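Fructose 1-phosphate kinase (Staphylococcus aureus, PDB 2JG5) probably phosphorylates fructose 1-phosphate to fructose 1,6-bisphosphate with ATP, and belongs to the LacC subfamily of pfkB carbohydrate kinases, linked to tagatose 6-phosphate breakdown. Local coordinates at residues A[175-180]-A[211-216]; A[228-233]-A[264-269]. All blocks are in the same frame, centred on the assembly; numbering follows the deposited sequence.

Contact 1: A[175-180]-A[211-216]; sequences PLFIKP and AQSVIV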
loop_
_atom_site.group_PDB
_atom_site.type_symbol
_atom_site.label_atom_id
_atom_site.label_comp_id
_atom_site.label_asym_id
_atom_site.label_seq_id
_atom_site.Cartn_x
_atom_site.Cartn_y
_atom_site.Cartn_z
ATOM N N PRO A 175 -3.684 6.193 36.482
ATOM C CA PRO A 175 -4.198 5.244 35.509
ATOM C C PRO A 175 -4.547 3.938 36.215
ATOM O O PRO A 175 -3.991 3.650 37.270
ATOM C CB PRO A 175 -3.011 5.042 34.560
ATOM C CG PRO A 175 -1.812 5.414 35.362
ATOM C CD PRO A 175 -2.267 6.521 36.236
ATOM N N LEU A 176 -5.460 3.160 35.643
ATOM C CA LEU A 176 -5.892 1.906 36.245
ATOM C C LEU A 176 -4.738 0.918 36.330
ATOM O O LEU A 176 -4.538 0.284 37.352
ATOM C CB LEU A 176 -7.047 1.310 35.455
ATOM C CG LEU A 176 -7.532 -0.055 35.928
ATOM C CD1 LEU A 176 -8.314 0.091 37.229
ATOM C CD2 LEU A 176 -8.369 -0.710 34.836
ATOM N N PHE A 177 -4.018 0.768 35.225
ATOM C CA PHE A 177 -2.682 0.183 35.220
ATOM C C PHE A 177 -1.838 0.719 34.066
ATOM O O PHE A 177 -2.363 1.199 33.060
ATOM C CB PHE A 177 -2.707 -1.358 35.221
ATOM C CG PHE A 177 -3.212 -1.978 33.945
ATOM C CD1 PHE A 177 -2.328 -2.340 32.936
ATOM C CD2 PHE A 177 -4.570 -2.247 33.776
ATOM C CE1 PHE A 177 -2.790 -2.934 31.760
ATOM C CE2 PHE A 177 -5.047 -2.841 32.608
ATOM C CZ PHE A 177 -4.152 -3.189 31.593
ATOM N N ILE A 178 -0.521 0.654 34.260
ATOM C CA ILE A 178 0.463 0.787 33.186
ATOM C C ILE A 178 1.198 -0.558 33.002
ATOM O O ILE A 178 1.102 -1.441 33.858
ATOM C CB ILE A 178 1.454 1.922 33.468
ATOM C CG1 ILE A 178 2.027 1.783 34.891
ATOM C CG2 ILE A 178 0.758 3.266 33.247
ATOM C CD1 ILE A 178 3.253 2.619 35.160
ATOM N N LYS A 179 1.925 -0.715 31.896
ATOM C CA LYS A 179 2.554 -2.008 31.596
ATOM C C LYS A 179 4.027 -1.945 31.147
ATOM O O LYS A 179 4.349 -2.309 30.018
ATOM C CB LYS A 179 1.701 -2.801 30.583
ATOM C CG LYS A 179 1.989 -4.299 30.584
ATOM C CD LYS A 179 1.341 -5.050 29.437
ATOM C CE LYS A 179 2.013 -4.735 28.117
ATOM N NZ LYS A 179 3.419 -5.244 28.078
ATOM N N PRO A 180 4.936 -1.512 32.036
ATOM C CA PRO A 180 6.328 -1.482 31.596
ATOM C C PRO A 180 6.963 -2.876 31.566
ATOM O O PRO A 180 6.413 -3.833 32.113
ATOM C CB PRO A 180 7.006 -0.623 32.662
ATOM C CG PRO A 180 6.222 -0.910 33.905
ATOM C CD PRO A 180 4.792 -1.051 33.432
ATOM N N ALA A 211 0.064 5.263 39.846
ATOM C CA ALA A 211 -0.545 4.084 39.206
ATOM C C ALA A 211 -1.452 3.338 40.179
ATOM O O ALA A 211 -1.052 3.057 41.300
ATOM C CB ALA A 211 0.533 3.140 38.659
ATOM N N GLN A 212 -2.678 3.037 39.757
ATOM C CA GLN A 212 -3.594 2.246 40.575
ATOM C C GLN A 212 -3.083 0.814 40.708
ATOM O O GLN A 212 -3.264 0.165 41.742
ATOM C CB GLN A 212 -5.011 2.266 39.991
ATOM C CG GLN A 212 -5.788 3.563 40.259
ATOM C CD GLN A 212 -7.228 3.498 39.753
ATOM O OE1 GLN A 212 -8.005 2.619 40.140
ATOM N NE2 GLN A 212 -7.585 4.429 38.880
ATOM N N SER A 213 -2.429 0.339 39.650
ATOM C CA SER A 213 -1.745 -0.944 39.644
ATOM C C SER A 213 -0.752 -0.970 38.483
ATOM O O SER A 213 -0.750 -0.066 37.647
ATOM C CB SER A 213 -2.739 -2.097 39.528
ATOM O OG SER A 213 -3.540 -1.975 38.372
ATOM N N VAL A 214 0.096 -1.995 38.444
ATOM C CA VAL A 214 1.156 -2.092 37.445
ATOM C C VAL A 214 1.335 -3.550 37.062
ATOM O O VAL A 214 1.450 -4.404 37.937
ATOM C CB VAL A 214 2.523 -1.557 37.985
ATOM C CG1 VAL A 214 3.639 -1.729 36.954
ATOM C CG2 VAL A 214 2.429 -0.101 38.418
ATOM N N ILE A 215 1.341 -3.825 35.762
ATOM C CA ILE A 215 1.754 -5.133 35.253
ATOM C C ILE A 215 3.150 -5.000 34.681
ATOM O O ILE A 215 3.408 -4.132 33.851
ATOM C CB ILE A 215 0.808 -5.684 34.167
ATOM C CG1 ILE A 215 -0.593 -5.892 34.734
ATOM C CG2 ILE A 215 1.342 -6.998 33.615
ATOM C CD1 ILE A 215 -1.648 -6.152 33.663
ATOM N N VAL A 216 4.057 -5.846 35.148
ATOM C CA VAL A 216 5.422 -5.816 34.661
ATOM C C VAL A 216 5.668 -7.078 33.845
ATOM O O VAL A 216 5.582 -8.203 34.360
ATOM C CB VAL A 216 6.453 -5.673 35.795
ATOM C CG1 VAL A 216 7.861 -5.601 35.225
ATOM C CG2 VAL A 216 6.170 -4.441 36.617
#

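Contact 2: A[228-233]-A[264-269]; sequences KEISIK and SIEKAF. Unlike the reference sequence in segment 264-269: Ser-264 (reference Thr).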
loop_
_atom_site.group_PDB
_atom_site.type_symbol
_atom_site.label_atom_id
_atom_site.label_comp_id
_atom_site.label_asym_id
_atom_site.label_seq_id
_atom_site.Cartn_x
_atom_site.Cartn_y
_atom_site.Cartn_z
ATOM N N LYS A 228 -1.442 -1.741 45.506
ATOM C CA LYS A 228 -1.114 -1.179 46.827
ATOM C C LYS A 228 -1.236 -2.263 47.904
ATOM O O LYS A 228 -0.549 -2.220 48.927
ATOM C CB LYS A 228 -2.029 0.011 47.171
ATOM C CG LYS A 228 -1.578 0.869 48.367
ATOM C CD LYS A 228 -2.709 1.810 48.848
ATOM C CE LYS A 228 -2.520 2.286 50.304
ATOM N NZ LYS A 228 -1.859 3.627 50.452
ATOM N N GLU A 229 -2.098 -3.246 47.654
ATOM C CA GLU A 229 -2.431 -4.248 48.660
ATOM C C GLU A 229 -1.914 -5.671 48.371
ATOM O O GLU A 229 -1.863 -6.498 49.280
ATOM C CB GLU A 229 -3.948 -4.243 48.945
ATOM C CG GLU A 229 -4.848 -4.439 47.716
ATOM C CD GLU A 229 -6.322 -4.059 47.951
ATOM O OE1 GLU A 229 -6.812 -4.155 49.107
ATOM O OE2 GLU A 229 -6.989 -3.665 46.959
ATOM N N ILE A 230 -1.514 -5.943 47.129
ATOM C CA ILE A 230 -1.062 -7.277 46.721
ATOM C C ILE A 230 -0.091 -7.237 45.525
ATOM O O ILE A 230 -0.105 -6.304 44.736
ATOM C CB ILE A 230 -2.283 -8.197 46.386
ATOM C CG1 ILE A 230 -1.914 -9.680 46.494
ATOM C CG2 ILE A 230 -2.876 -7.856 45.011
ATOM C CD1 ILE A 230 -3.098 -10.639 46.436
ATOM N N SER A 231 0.761 -8.252 45.408
ATOM C CA SER A 231 1.462 -8.510 44.154
ATOM C C SER A 231 1.280 -9.960 43.723
ATOM O O SER A 231 1.244 -10.856 44.551
ATOM C CB SER A 231 2.940 -8.129 44.234
ATOM O OG SER A 231 3.595 -8.856 45.245
ATOM N N ILE A 232 1.145 -10.188 42.425
ATOM C CA ILE A 232 0.842 -11.526 41.920
ATOM C C ILE A 232 1.869 -11.969 40.881
ATOM O O ILE A 232 2.341 -11.169 40.052
ATOM C CB ILE A 232 -0.600 -11.611 41.329
ATOM C CG1 ILE A 232 -1.635 -11.216 42.388
ATOM C CG2 ILE A 232 -0.912 -13.035 40.806
ATOM C CD1 ILE A 232 -2.826 -10.485 41.835
ATOM N N LYS A 233 2.224 -13.247 40.942
ATOM C CA LYS A 233 3.138 -13.818 39.964
ATOM C C LYS A 233 2.399 -14.742 39.015
ATOM O O LYS A 233 1.752 -15.706 39.439
ATOM C CB LYS A 233 4.301 -14.542 40.647
ATOM C CG LYS A 233 5.323 -15.147 39.688
ATOM C CD LYS A 233 6.048 -14.089 38.868
ATOM C CE LYS A 233 6.850 -14.698 37.735
ATOM N NZ LYS A 233 8.132 -15.309 38.207
ATOM N N SER A 264 -11.917 -11.686 39.019
ATOM C CA SER A 264 -11.024 -11.222 40.080
ATOM C C SER A 264 -9.773 -10.656 39.444
ATOM O O SER A 264 -9.410 -11.027 38.321
ATOM C CB SER A 264 -10.635 -12.381 40.994
ATOM O OG SER A 264 -9.643 -13.189 40.371
ATOM N N ILE A 265 -9.104 -9.760 40.161
ATOM C CA ILE A 265 -7.798 -9.271 39.733
ATOM C C ILE A 265 -6.905 -10.453 39.302
ATOM O O ILE A 265 -6.331 -10.428 38.205
ATOM C CB ILE A 265 -7.146 -8.364 40.817
ATOM C CG1 ILE A 265 -7.560 -6.917 40.577
ATOM C CG2 ILE A 265 -5.627 -8.438 40.783
ATOM C CD1 ILE A 265 -7.637 -6.086 41.851
ATOM N N GLU A 266 -6.849 -11.488 40.143
ATOM C CA GLU A 266 -6.009 -12.670 39.910
ATOM C C GLU A 266 -6.338 -13.396 38.609
ATOM O O GLU A 266 -5.442 -13.719 37.825
ATOM C CB GLU A 266 -6.125 -13.669 41.075
ATOM C CG GLU A 266 -5.456 -13.241 42.370
ATOM C CD GLU A 266 -6.361 -12.396 43.274
ATOM O OE1 GLU A 266 -7.506 -12.078 42.882
ATOM O OE2 GLU A 266 -5.916 -12.052 44.394
ATOM N N LYS A 267 -7.620 -13.673 38.391
ATOM C CA LYS A 267 -8.037 -14.400 37.201
ATOM C C LYS A 267 -7.954 -13.539 35.951
ATOM O O LYS A 267 -7.617 -14.042 34.875
ATOM C CB LYS A 267 -9.434 -14.979 37.388
ATOM C CG LYS A 267 -9.476 -16.110 38.406
ATOM C CD LYS A 267 -9.055 -17.414 37.773
ATOM C CE LYS A 267 -8.743 -18.464 38.813
ATOM N NZ LYS A 267 -8.962 -19.804 38.224
ATOM N N ALA A 268 -8.252 -12.247 36.102
ATOM C CA ALA A 268 -8.097 -11.274 35.013
ATOM C C ALA A 268 -6.644 -11.235 34.567
ATOM O O ALA A 268 -6.354 -11.219 33.368
ATOM C CB ALA A 268 -8.555 -9.904 35.449
ATOM N N PHE A 269 -5.741 -11.244 35.547
ATOM C CA PHE A 269 -4.295 -11.243 35.308
ATOM C C PHE A 269 -3.865 -12.539 34.623
ATOM O O PHE A 269 -3.131 -12.501 33.630
ATOM C CB PHE A 269 -3.537 -11.013 36.622
ATOM C CG PHE A 269 -2.030 -10.941 36.471
ATOM C CD1 PHE A 269 -1.434 -10.079 35.543
ATOM C CD2 PHE A 269 -1.206 -11.707 37.295
ATOM C CE1 PHE A 269 -0.040 -10.007 35.422
ATOM C CE2 PHE A 269 0.186 -11.627 37.191
ATOM C CZ PHE A 269 0.767 -10.786 36.250
#

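Contact 1: A[175-180]-A[211-216]
Gln-212 N donates to Pro-175 O at 2.9 Å. Ile-215 N binds Ile-178 O at 3.1 Å. Between them the link from Ile-178 N to Ser-213 O is weak. The two chains run parallel, joining the edge of the parallel sheet (177-178) to the first strand of the antiparallel sheet (214-217).

One side-chain bond adds to these. Ser-213 OG gives its proton to Leu-176 O at 2.7 Å, tilted 15° from the carbonyl plane. Its chi1 of 57° tucks OG between its own N and carbonyl carbon, close to Phe-177 CB. Gln-212 NE2 bonds to His-174 O, just ahead of segment 175-180.

Apolar contacts fill both sides. Ile-215 CD1 sits over one face of the Phe-177 ring, offset toward the rim, 4.2 Å from its centroid: a CH-pi contact. Elsewhere, Ile-178 CG1 lies beside Val-214 CG2, and Val-214 CG1 meets Pro-180 CD at 3.8 Å.

The contact is largely buried, though its Gln-212 end reaches the surface. The chemistry implies that the firm bonds from Gln-212 N, Ser-213 OG and Ile-215 N hold the two chains together where the strand pairing itself is weak.

Contact 2: A[228-233]-A[264-269]
Helix 265-280 packs its first turn on strand 230-235 of the four-stranded antiparallel sheet in the C-terminal part of the pfkB kinase. Ile-232 gives most of the strand's share of the contact. Its two branches part. CD1 reaches Ile-265 CG2 at 3.6 Å and the aliphatic part of Glu-266 at CG, 3.8 Å away. CG2 meets Phe-269 CD2 at 3.8 Å. A chi1 of -58° puts CG1 beside the backbone N and CG2 anti to it, which sends the two branches to different residues of the helix.

The Phe-269 and Ile-232 side chains pass antiparallel, flank to flank. Phe-269 CE2 also comes 3.6 Å from Ile-232 O, and the edge of the ring faces the carbonyl carbon of Lys-233.

This is alpha-on-beta packing. The short strand and helix segments run in roughly the same direction, 32° apart, with their axes 9.8 Å apart at closest approach. Ile-232 also touches Tyr-225 and Ile-300 on the flanking strands.

Ser-264 is the N-cap of the helix. Its OG accepts from Lys-267 N at 2.9 Å, a nearly straight bond. The same hydroxyl makes a weak bond to Glu-266 OE1. A bend at chi2 of Glu-266, 87°, turns the carboxylate off the line of the CB-CG bond. This leaves OE1 near the serine and OE2 3.8 Å from Ile-230 CD1. The Glu-266 and Ile-230 side chains lie nearly perpendicular.

In the fold
Contact 2 follows contact 1 in the chain, and their centres lie about 12 Å apart. Both involve the antiparallel sheet. Contact 1 joins an edge strand, 214-217, to the parallel sheet, while contact 2 sets a helix against an inner strand, 230-235. Strand 223-226 lies between those two strands, and its Tyr-225 touches Ser-213 and Ile-215 of contact 1 and Ile-232 and Ile-265 of contact 2. The contacts also meet directly, with Ile-215 CG2 at 3.8 Å from Phe-269 CE1. Met-255 of helix 247-260 is a shared neighbour, touching Phe-177 and Ile-215 on one side and Phe-269 on the other. Ile-215 and Phe-269 thus join the two contacts by apolar packing.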